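Local coordinates for protein PT26-6P (PDB 2WB7) that is of unknown function but is encoded by a mobile extrachromosomal element of a Thermococcus species and is built from three domains with novel folds, at residues Val309-Arg312 and Arg318-Leu321; Arg139-Ile142 and Gln146-Arg149; Glu409-Thr414 and Lys464-Asp469; Lys397-Leu402 and Asn476-Ala481. All blocks are in the same frame, centred on the assembly; numbering follows the deposited sequence.

Interaction 1 of 4, residues Val309-Arg312 and Arg318-Leu321; sequences VTLR and RMEL
Arg312 and Glu320 form an antiparallel hydrogen-bonded pair beside the non-hydrogen-bonded pair Leu311 and Leu321, in a beta hairpin made by strands 301-314 and 319-331. Arg312 N donates to Glu320 O at 2.9 Å. Glu320 N answers to Arg312 O, also at 2.9 Å. Both side chains of this pair leave on the same face of the sheet. Arg312 has CG anti to the backbone N (chi1 177°), and a bend at chi3 turns its guanidinium toward Glu320. NE reaches Glu320 OE1 at 3.3 Å, a weak bond within a salt bridge. OE1 lies at the edge of the guanidinium, near its plane, while the two flat groups stand almost perpendicular, 89° apart. Glu320 OE2 is met from above the carboxylate plane by Arg318 NH2 at 3.1 Å. A water links Arg312 NH2 to Leu321 O, and Arg312 NH1 bonds to Tyr353 OH on strand 350-364. Leu311 and Leu321 occupy the other face. Leu311 CD1 touches SE of Met319, a selenomethionine, at 3.8 Å. Leu321 CD1 meets Val309 CG1 at 3.5 Å, the two side chains crossing at about a right angle. With an alanine in place of Glu320, Arg312 and Arg318 would probably lose the carboxylate they share. The hairpin therefore has a charged face, where one carboxylate serves two arginines, and a greasy face of leucine, valine and selenomethionine.

Interaction 2 of 4, residues Arg139-Ile142 and Gln146-Arg149; sequences RDAI and QISR
Ile147 holds CG1 anti to its carbonyl carbon (chi1 -51°), which swings this branch toward Ala141. Ile147 CG1 then lies 4.3 Å from Ala141 CB, a loose apolar touch. The backbone adds a second approach, Gln146 O lying 4.1 Å from Ala141 CA. No hydrogen bond joins the two segments. The side chain of Gln146 is exposed. Ala141 belongs to helix 135-144, and residues 145-148 form the short link to helix 149-157, so the contact folds the link back against the helix that precedes it. Thr144 OG1 joins the two sides of this bend, bonding to both Asp140 O and Gln146 N. Ser148 is the N-cap of the second helix, its OG bonded to Leu151 N. Within the first helix Arg139 NH2 donates to Asp140 OD1 at 3.2 Å. It meets the syn side of that oxygen, 23° out of the carboxylate plane. On the buried side, Ala141 rests on Leu358 of strand 350-364, and Ile147 packs on Val309 and Leu311 of strand 301-314.

Interaction 3 of 4, residues Glu409-Thr414 and Lys464-Asp469; sequences EKINAT and KAAQQD
The flat amide of Asn412 meets Ala466 through its oxygen, OD1 lying 3.5 Å from Ala466 CB. CG of Asn412 is anti to the carbonyl carbon (chi1 -80°), and the end of the side chain comes nearer to 464-469 than its root does. The second flat amide, that of Gln468, turns back on its own segment. Its NE2 donates to Lys464 O at 2.9 Å, with that oxygen in the amide plane. Relative to the carbonyl of Lys464, NE2 stands 54° out of plane, and Gln467 N reaches the same oxygen from the opposite face. Two donors thus grip one carbonyl. Ile411 supplies the apolar part of the contact. Its CG2 lies 4.0 Å from Ala466 CA and 4.1 Å from Ala466 CB, so the methyl of Ala466 meets both Ile411 and Asn412. Further along the helix, Thr414 OG1 bonds to Lys410 O, which also takes Thr414 N from the other face. Arg408 NH2 reaches across to Ala466 O and Gln468 O. The partner of helix 408-438 here is a type I beta turn from Ala465 to Gln468, where the chain passes from helix 442-465 toward helix 471-499. The contact packs the turn between two consecutive helices on the flank of a third, in the all-helical domain of the protein.

Interaction 4 of 4, residues Lys397-Leu402 and Asn476-Ala481; sequences KNLIDL and NYLNAA
Leu478 makes all the apolar contact from its side, with one methyl for each partner. Its CD2 lies 3.9 Å from Leu399 CD2. Its CD1 lies 4.2 Å from Ile400 CG1. CG of Leu478 is anti to the carbonyl carbon (chi1 -74°). CB of Leu478 is directed toward the other helix, and its two methyls diverge, one to Leu399 and one to Ile400. The nearest alpha carbons, Ile400 CA and Leu478 CA, are 9.1 Å apart, and side chains bridge the distance. Leu399 has more neighbours on helix 408-438, where it touches Thr414 and Met418. Polar groups take no part across the contact, and no hydrogen bond joins the segments. Several have partners along their own helices. Asn398 OD1 accepts from Gln394 NE2, and Asn476 OD1 from Gln472 NE2. Lys397 NZ and Asp401 OD2 make a long ion pair at 3.9 Å. The backbone bonds are helical, as in Asp401 N to Lys397 O. All three contacting residues are buried, so helices 393-404 and 471-499 meet here through greasy, non-directional contact, with no polar bond between the segments to set their alignment.

From the N terminus, interaction 2 comes first and closes a very short turn, bringing the link after helix 135-144 back on that helix. Interaction 1 follows in series and closes the hairpin of strands 301-314 and 319-331. The two touch, Met319 meeting Arg149, which joins the first immunoglobulin-like family region to the second. Interaction 4 then closes a long, mostly helical loop from helix 393-404 to helix 471-499. Interaction 3 is nested inside it, and no loops cross. These two also touch, through Ile411 with Leu402 and Thr414 with Leu399. Both tie together the helical domain, whose contact centres lie at least 40 Å from that of interaction 1.

Interaction 1 of 4, residues Val309-Arg312 and Arg318-Leu321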
loop_
_atom_site.group_PDB
_atom_site.type_symbol
_atom_site.label_atom_id
_atom_site.label_comp_id
_atom_site.label_asym_id
_atom_site.label_seq_id
_atom_site.Cartn_x
_atom_site.Cartn_y
_atom_site.Cartn_z
ATOM N N VAL A 309 -2.266 -15.259 -1.442
ATOM C CA VAL A 309 -2.543 -16.336 -0.495
ATOM C C VAL A 309 -3.550 -15.936 0.569
ATOM O O VAL A 309 -3.859 -14.762 0.735
ATOM C CB VAL A 309 -1.248 -16.824 0.242
ATOM C CG1 VAL A 309 -0.143 -17.153 -0.767
ATOM C CG2 VAL A 309 -0.790 -15.794 1.267
ATOM N N THR A 310 -4.085 -16.927 1.271
ATOM C CA THR A 310 -4.680 -16.683 2.576
ATOM C C THR A 310 -3.767 -17.434 3.514
ATOM O O THR A 310 -3.189 -18.470 3.132
ATOM C CB THR A 310 -6.115 -17.234 2.722
ATOM O OG1 THR A 310 -6.156 -18.624 2.377
ATOM C CG2 THR A 310 -7.058 -16.479 1.846
ATOM N N LEU A 311 -3.613 -16.908 4.720
ATOM C CA LEU A 311 -2.786 -17.542 5.711
ATOM C C LEU A 311 -3.642 -17.881 6.928
ATOM O O LEU A 311 -4.273 -16.994 7.539
ATOM C CB LEU A 311 -1.646 -16.616 6.100
ATOM C CG LEU A 311 -0.686 -16.230 4.972
ATOM C CD1 LEU A 311 0.352 -15.233 5.455
ATOM C CD2 LEU A 311 -0.003 -17.458 4.424
ATOM N N ARG A 312 -3.690 -19.165 7.276
ATOM C CA ARG A 312 -4.397 -19.550 8.490
ATOM C C ARG A 312 -3.540 -19.126 9.650
ATOM O O ARG A 312 -2.341 -19.384 9.663
ATOM C CB ARG A 312 -4.636 -21.053 8.551
ATOM C CG ARG A 312 -5.302 -21.509 9.834
ATOM C CD ARG A 312 -5.846 -22.937 9.702
ATOM N NE ARG A 312 -4.927 -23.770 8.933
ATOM C CZ ARG A 312 -5.104 -24.094 7.654
ATOM N NH1 ARG A 312 -6.172 -23.672 6.995
ATOM N NH2 ARG A 312 -4.211 -24.848 7.029
ATOM N N ARG A 318 1.033 -18.710 15.247
ATOM C CA ARG A 318 1.718 -19.327 14.133
ATOM C C ARG A 318 0.826 -19.260 12.886
ATOM O O ARG A 318 -0.404 -19.272 12.993
ATOM C CB ARG A 318 2.083 -20.774 14.466
ATOM C CG ARG A 318 3.064 -21.386 13.489
ATOM C CD ARG A 318 3.385 -22.835 13.834
ATOM N NE ARG A 318 2.413 -23.758 13.255
ATOM C CZ ARG A 318 1.391 -24.279 13.919
ATOM N NH1 ARG A 318 1.211 -23.958 15.198
ATOM N NH2 ARG A 318 0.554 -25.110 13.306
HETATM N N MSE A 319 1.431 -19.184 11.706
HETATM C CA MSE A 319 0.661 -19.079 10.462
HETATM C C MSE A 319 1.002 -20.232 9.566
HETATM O O MSE A 319 2.116 -20.729 9.598
HETATM C CB MSE A 319 1.004 -17.805 9.683
HETATM C CG MSE A 319 0.547 -16.502 10.299
HETATM SE SE MSE A 319 1.103 -15.044 9.162
HETATM C CE MSE A 319 0.180 -13.665 10.117
ATOM N N GLU A 320 0.054 -20.644 8.739
ATOM C CA GLU A 320 0.354 -21.636 7.707
ATOM C C GLU A 320 -0.398 -21.372 6.408
ATOM O O GLU A 320 -1.533 -20.895 6.407
ATOM C CB GLU A 320 0.154 -23.066 8.221
ATOM C CG GLU A 320 -1.081 -23.277 9.053
ATOM C CD GLU A 320 -1.048 -24.604 9.773
ATOM O OE1 GLU A 320 -2.104 -25.276 9.820
ATOM O OE2 GLU A 320 0.036 -24.973 10.293
ATOM N N LEU A 321 0.267 -21.666 5.300
ATOM C CA LEU A 321 -0.259 -21.348 3.986
ATOM C C LEU A 321 -1.563 -22.071 3.771
ATOM O O LEU A 321 -1.631 -23.274 3.960
ATOM C CB LEU A 321 0.744 -21.787 2.927
ATOM C CG LEU A 321 0.393 -21.556 1.462
ATOM C CD1 LEU A 321 0.082 -20.073 1.207
ATOM C CD2 LEU A 321 1.534 -22.051 0.582
HETATM O O HOH W 1 -3.881 -25.325 4.142
#

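Interaction 2 of 4, residues Arg139-Ile142 and Gln146-Arg149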
loop_
_atom_site.group_PDB
_atom_site.type_symbol
_atom_site.label_atom_id
_atom_site.label_comp_id
_atom_site.label_asym_id
_atom_site.label_seq_id
_atom_site.Cartn_x
_atom_site.Cartn_y
_atom_site.Cartn_z
ATOM N N ARG A 139 11.006 -12.644 -2.669
ATOM C CA ARG A 139 11.117 -13.463 -3.866
ATOM C C ARG A 139 10.973 -14.955 -3.542
ATOM O O ARG A 139 10.272 -15.673 -4.246
ATOM C CB ARG A 139 12.421 -13.196 -4.620
ATOM C CG ARG A 139 12.397 -13.737 -6.021
ATOM C CD ARG A 139 13.752 -14.172 -6.501
ATOM N NE ARG A 139 14.521 -14.833 -5.449
ATOM C CZ ARG A 139 15.691 -14.390 -4.984
ATOM N NH1 ARG A 139 16.231 -13.290 -5.493
ATOM N NH2 ARG A 139 16.326 -15.041 -4.016
ATOM N N ASP A 140 11.624 -15.423 -2.479
ATOM C CA ASP A 140 11.513 -16.820 -2.078
ATOM C C ASP A 140 10.093 -17.168 -1.699
ATOM O O ASP A 140 9.520 -18.175 -2.150
ATOM C CB ASP A 140 12.395 -17.084 -0.874
ATOM C CG ASP A 140 13.843 -16.787 -1.151
ATOM O OD1 ASP A 140 14.202 -16.714 -2.352
ATOM O OD2 ASP A 140 14.629 -16.643 -0.174
ATOM N N ALA A 141 9.560 -16.335 -0.820
ATOM C CA ALA A 141 8.207 -16.440 -0.369
ATOM C C ALA A 141 7.294 -16.621 -1.572
ATOM O O ALA A 141 6.455 -17.519 -1.583
ATOM C CB ALA A 141 7.839 -15.192 0.402
ATOM N N ILE A 142 7.459 -15.788 -2.594
ATOM C CA ILE A 142 6.578 -15.881 -3.752
ATOM C C ILE A 142 6.735 -17.231 -4.461
ATOM O O ILE A 142 5.768 -17.843 -4.901
ATOM C CB ILE A 142 6.807 -14.722 -4.739
ATOM C CG1 ILE A 142 6.195 -13.439 -4.195
ATOM C CG2 ILE A 142 6.188 -15.032 -6.103
ATOM C CD1 ILE A 142 6.760 -12.191 -4.848
ATOM N N GLN A 146 6.205 -20.608 1.127
ATOM C CA GLN A 146 6.474 -20.709 2.556
ATOM C C GLN A 146 6.559 -19.329 3.203
ATOM O O GLN A 146 7.538 -18.600 2.993
ATOM C CB GLN A 146 7.783 -21.441 2.778
ATOM C CG GLN A 146 7.900 -22.686 1.965
ATOM C CD GLN A 146 9.330 -23.219 1.924
ATOM O OE1 GLN A 146 10.213 -22.725 2.640
ATOM N NE2 GLN A 146 9.569 -24.224 1.072
ATOM N N ILE A 147 5.541 -18.977 3.987
ATOM C CA ILE A 147 5.487 -17.681 4.658
ATOM C C ILE A 147 5.212 -17.870 6.130
ATOM O O ILE A 147 4.122 -18.269 6.504
ATOM C CB ILE A 147 4.366 -16.793 4.104
ATOM C CG1 ILE A 147 4.446 -16.723 2.575
ATOM C CG2 ILE A 147 4.420 -15.410 4.737
ATOM C CD1 ILE A 147 3.199 -16.182 1.947
ATOM N N SER A 148 6.200 -17.576 6.966
ATOM C CA SER A 148 6.091 -17.752 8.397
ATOM C C SER A 148 5.605 -16.473 9.029
ATOM O O SER A 148 5.581 -15.423 8.391
ATOM C CB SER A 148 7.464 -18.081 8.973
ATOM O OG SER A 148 8.380 -17.017 8.751
ATOM N N ARG A 149 5.212 -16.563 10.290
ATOM C CA ARG A 149 4.857 -15.383 11.036
ATOM C C ARG A 149 6.090 -14.479 11.146
ATOM O O ARG A 149 5.975 -13.259 11.309
ATOM C CB ARG A 149 4.367 -15.796 12.420
ATOM C CG ARG A 149 3.868 -14.645 13.258
ATOM C CD ARG A 149 2.598 -14.054 12.657
ATOM N NE ARG A 149 2.214 -12.807 13.299
ATOM C CZ ARG A 149 1.339 -12.733 14.293
ATOM N NH1 ARG A 149 0.765 -13.841 14.749
ATOM N NH2 ARG A 149 1.034 -11.561 14.839
#

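Interaction 3 of 4, residues Glu409-Thr414 and Lys464-Asp469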
loop_
_atom_site.group_PDB
_atom_site.type_symbol
_atom_site.label_atom_id
_atom_site.label_comp_id
_atom_site.label_asym_id
_atom_site.label_seq_id
_atom_site.Cartn_x
_atom_site.Cartn_y
_atom_site.Cartn_z
ATOM N N GLU A 409 -48.474 -8.500 24.004
ATOM C CA GLU A 409 -48.109 -9.558 24.904
ATOM C C GLU A 409 -47.067 -10.458 24.242
ATOM O O GLU A 409 -46.201 -11.024 24.910
ATOM C CB GLU A 409 -49.349 -10.356 25.287
ATOM C CG GLU A 409 -49.062 -11.516 26.209
ATOM C CD GLU A 409 -50.195 -12.540 26.243
ATOM O OE1 GLU A 409 -50.320 -13.239 27.277
ATOM O OE2 GLU A 409 -50.957 -12.652 25.244
ATOM N N LYS A 410 -47.151 -10.592 22.923
ATOM C CA LYS A 410 -46.193 -11.427 22.206
ATOM C C LYS A 410 -44.902 -10.649 21.966
ATOM O O LYS A 410 -43.794 -11.202 21.974
ATOM C CB LYS A 410 -46.775 -11.894 20.872
ATOM C CG LYS A 410 -47.695 -13.094 20.954
ATOM C CD LYS A 410 -47.793 -13.744 19.582
ATOM C CE LYS A 410 -48.774 -14.915 19.561
ATOM N NZ LYS A 410 -50.169 -14.430 19.597
ATOM N N ILE A 411 -45.061 -9.358 21.722
ATOM C CA ILE A 411 -43.908 -8.504 21.620
ATOM C C ILE A 411 -43.128 -8.670 22.910
ATOM O O ILE A 411 -41.908 -8.799 22.890
ATOM C CB ILE A 411 -44.313 -7.051 21.400
ATOM C CG1 ILE A 411 -44.722 -6.863 19.935
ATOM C CG2 ILE A 411 -43.170 -6.140 21.746
ATOM C CD1 ILE A 411 -45.544 -5.651 19.670
ATOM N N ASN A 412 -43.846 -8.699 24.029
ATOM C CA ASN A 412 -43.234 -8.879 25.335
ATOM C C ASN A 412 -42.552 -10.226 25.495
ATOM O O ASN A 412 -41.419 -10.307 25.944
ATOM C CB ASN A 412 -44.276 -8.691 26.428
ATOM C CG ASN A 412 -44.552 -7.229 26.725
ATOM O OD1 ASN A 412 -43.801 -6.345 26.318
ATOM N ND2 ASN A 412 -45.630 -6.969 27.444
ATOM N N ALA A 413 -43.236 -11.293 25.117
ATOM C CA ALA A 413 -42.670 -12.630 25.238
ATOM C C ALA A 413 -41.330 -12.709 24.522
ATOM O O ALA A 413 -40.342 -13.188 25.081
ATOM C CB ALA A 413 -43.629 -13.651 24.680
ATOM N N THR A 414 -41.312 -12.227 23.282
ATOM C CA THR A 414 -40.149 -12.304 22.399
ATOM C C THR A 414 -38.960 -11.496 22.918
ATOM O O THR A 414 -37.826 -11.986 22.970
ATOM C CB THR A 414 -40.538 -11.786 21.009
ATOM O OG1 THR A 414 -41.680 -12.519 20.562
ATOM C CG2 THR A 414 -39.395 -11.927 19.987
ATOM N N LYS A 464 -36.873 -1.022 26.021
ATOM C CA LYS A 464 -37.613 0.161 25.614
ATOM C C LYS A 464 -38.458 -0.120 24.373
ATOM O O LYS A 464 -39.580 0.391 24.223
ATOM C CB LYS A 464 -36.663 1.343 25.382
ATOM C CG LYS A 464 -35.761 1.646 26.566
ATOM C CD LYS A 464 -35.177 3.050 26.483
ATOM C CE LYS A 464 -34.039 3.246 27.471
ATOM N NZ LYS A 464 -34.554 3.035 28.852
ATOM N N ALA A 465 -37.914 -0.931 23.474
ATOM C CA ALA A 465 -38.631 -1.283 22.252
ATOM C C ALA A 465 -40.020 -1.773 22.597
ATOM O O ALA A 465 -41.004 -1.317 22.026
ATOM C CB ALA A 465 -37.880 -2.336 21.475
ATOM N N ALA A 466 -40.101 -2.694 23.546
ATOM C CA ALA A 466 -41.384 -3.292 23.883
ATOM C C ALA A 466 -42.403 -2.267 24.378
ATOM O O ALA A 466 -43.597 -2.515 24.328
ATOM C CB ALA A 466 -41.218 -4.412 24.884
ATOM N N GLN A 467 -41.944 -1.108 24.825
ATOM C CA GLN A 467 -42.855 -0.138 25.415
ATOM C C GLN A 467 -43.220 0.996 24.490
ATOM O O GLN A 467 -43.873 1.942 24.908
ATOM C CB GLN A 467 -42.253 0.445 26.689
ATOM C CG GLN A 467 -42.008 -0.584 27.748
ATOM C CD GLN A 467 -40.954 -0.140 28.732
ATOM O OE1 GLN A 467 -40.614 1.038 28.806
ATOM N NE2 GLN A 467 -40.415 -1.086 29.485
ATOM N N GLN A 468 -42.800 0.918 23.238
ATOM C CA GLN A 468 -43.049 2.012 22.307
ATOM C C GLN A 468 -44.454 1.944 21.725
ATOM O O GLN A 468 -45.004 0.861 21.520
ATOM C CB GLN A 468 -42.020 2.001 21.176
ATOM C CG GLN A 468 -40.608 2.216 21.645
ATOM C CD GLN A 468 -40.492 3.421 22.540
ATOM O OE1 GLN A 468 -40.942 4.516 22.195
ATOM N NE2 GLN A 468 -39.885 3.228 23.698
ATOM N N ASP A 469 -45.037 3.103 21.452
ATOM C CA ASP A 469 -46.282 3.120 20.724
ATOM C C ASP A 469 -46.184 4.060 19.527
ATOM O O ASP A 469 -47.159 4.237 18.790
ATOM C CB ASP A 469 -47.436 3.509 21.635
ATOM C CG ASP A 469 -47.213 4.836 22.292
ATOM O OD1 ASP A 469 -48.191 5.437 22.782
ATOM O OD2 ASP A 469 -46.049 5.290 22.306
#

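Interaction 4 of 4, residues Lys397-Leu402 and Asn476-Ala481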
loop_
_atom_site.group_PDB
_atom_site.type_symbol
_atom_site.label_atom_id
_atom_site.label_comp_id
_atom_site.label_asym_id
_atom_site.label_seq_id
_atom_site.Cartn_x
_atom_site.Cartn_y
_atom_site.Cartn_z
ATOM N N LYS A 397 -38.459 -9.403 11.810
ATOM C CA LYS A 397 -39.612 -9.214 10.958
ATOM C C LYS A 397 -40.884 -9.651 11.674
ATOM O O LYS A 397 -41.881 -8.925 11.626
ATOM C CB LYS A 397 -39.463 -9.953 9.636
ATOM C CG LYS A 397 -40.556 -9.570 8.640
ATOM C CD LYS A 397 -40.812 -10.663 7.614
ATOM C CE LYS A 397 -42.292 -10.700 7.219
ATOM N NZ LYS A 397 -42.724 -12.096 6.878
ATOM N N ASN A 398 -40.861 -10.817 12.335
ATOM C CA ASN A 398 -42.011 -11.251 13.134
ATOM C C ASN A 398 -42.401 -10.175 14.134
ATOM O O ASN A 398 -43.575 -9.820 14.269
ATOM C CB ASN A 398 -41.728 -12.531 13.924
ATOM C CG ASN A 398 -41.196 -13.664 13.068
ATOM O OD1 ASN A 398 -41.644 -13.908 11.940
ATOM N ND2 ASN A 398 -40.238 -14.390 13.627
ATOM N N LEU A 399 -41.398 -9.675 14.851
ATOM C CA LEU A 399 -41.606 -8.707 15.909
ATOM C C LEU A 399 -42.341 -7.489 15.358
ATOM O O LEU A 399 -43.343 -7.052 15.918
ATOM C CB LEU A 399 -40.257 -8.312 16.500
ATOM C CG LEU A 399 -40.124 -7.966 17.986
ATOM C CD1 LEU A 399 -40.994 -8.838 18.859
ATOM C CD2 LEU A 399 -38.660 -8.086 18.399
ATOM N N ILE A 400 -41.868 -6.962 14.235
ATOM C CA ILE A 400 -42.526 -5.817 13.623
ATOM C C ILE A 400 -43.965 -6.144 13.259
ATOM O O ILE A 400 -44.849 -5.304 13.383
ATOM C CB ILE A 400 -41.794 -5.331 12.360
ATOM C CG1 ILE A 400 -40.392 -4.824 12.721
ATOM C CG2 ILE A 400 -42.617 -4.238 11.654
ATOM C CD1 ILE A 400 -39.497 -4.501 11.522
ATOM N N ASP A 401 -44.197 -7.368 12.809
ATOM C CA ASP A 401 -45.532 -7.772 12.418
ATOM C C ASP A 401 -46.429 -7.811 13.633
ATOM O O ASP A 401 -47.562 -7.347 13.600
ATOM C CB ASP A 401 -45.494 -9.113 11.700
ATOM C CG ASP A 401 -44.914 -8.985 10.297
ATOM O OD1 ASP A 401 -44.969 -7.859 9.746
ATOM O OD2 ASP A 401 -44.391 -9.985 9.744
ATOM N N LEU A 402 -45.902 -8.348 14.717
ATOM C CA LEU A 402 -46.596 -8.281 15.978
ATOM C C LEU A 402 -46.977 -6.832 16.287
ATOM O O LEU A 402 -48.111 -6.548 16.647
ATOM C CB LEU A 402 -45.730 -8.859 17.088
ATOM C CG LEU A 402 -45.391 -10.334 16.910
ATOM C CD1 LEU A 402 -44.540 -10.834 18.066
ATOM C CD2 LEU A 402 -46.678 -11.108 16.828
ATOM N N ASN A 476 -36.695 2.162 15.546
ATOM C CA ASN A 476 -35.409 2.717 15.943
ATOM C C ASN A 476 -34.734 1.956 17.064
ATOM O O ASN A 476 -33.534 1.709 17.014
ATOM C CB ASN A 476 -35.533 4.179 16.305
ATOM C CG ASN A 476 -35.672 5.058 15.093
ATOM O OD1 ASN A 476 -35.468 4.615 13.967
ATOM N ND2 ASN A 476 -36.045 6.309 15.310
ATOM N N TYR A 477 -35.503 1.572 18.071
ATOM C CA TYR A 477 -34.930 0.836 19.178
ATOM C C TYR A 477 -34.523 -0.589 18.788
ATOM O O TYR A 477 -33.503 -1.105 19.272
ATOM C CB TYR A 477 -35.896 0.796 20.358
ATOM C CG TYR A 477 -35.749 1.953 21.325
ATOM C CD1 TYR A 477 -34.588 2.105 22.079
ATOM C CD2 TYR A 477 -36.779 2.877 21.510
ATOM C CE1 TYR A 477 -34.443 3.145 22.977
ATOM C CE2 TYR A 477 -36.648 3.916 22.411
ATOM C CZ TYR A 477 -35.479 4.041 23.147
ATOM O OH TYR A 477 -35.328 5.076 24.042
ATOM N N LEU A 478 -35.315 -1.231 17.930
ATOM C CA LEU A 478 -34.933 -2.548 17.431
ATOM C C LEU A 478 -33.634 -2.424 16.643
ATOM O O LEU A 478 -32.710 -3.219 16.798
ATOM C CB LEU A 478 -36.021 -3.138 16.547
ATOM C CG LEU A 478 -37.263 -3.642 17.274
ATOM C CD1 LEU A 478 -38.238 -4.196 16.246
ATOM C CD2 LEU A 478 -36.873 -4.675 18.330
ATOM N N ASN A 479 -33.551 -1.394 15.814
ATOM C CA ASN A 479 -32.359 -1.184 15.034
ATOM C C ASN A 479 -31.120 -0.847 15.879
ATOM O O ASN A 479 -30.036 -1.391 15.635
ATOM C CB ASN A 479 -32.598 -0.144 13.957
ATOM C CG ASN A 479 -31.549 -0.197 12.894
ATOM O OD1 ASN A 479 -30.820 0.772 12.670
ATOM N ND2 ASN A 479 -31.415 -1.354 12.260
ATOM N N ALA A 480 -31.276 0.034 16.866
ATOM C CA ALA A 480 -30.188 0.303 17.802
ATOM C C ALA A 480 -29.783 -1.003 18.442
ATOM O O ALA A 480 -28.605 -1.329 18.520
ATOM C CB ALA A 480 -30.596 1.325 18.872
ATOM N N ALA A 481 -30.762 -1.761 18.898
ATOM C CA ALA A 481 -30.473 -3.020 19.550
ATOM C C ALA A 481 -29.716 -3.998 18.628
ATOM O O ALA A 481 -28.809 -4.711 19.061
ATOM C CB ALA A 481 -31.763 -3.643 20.075
#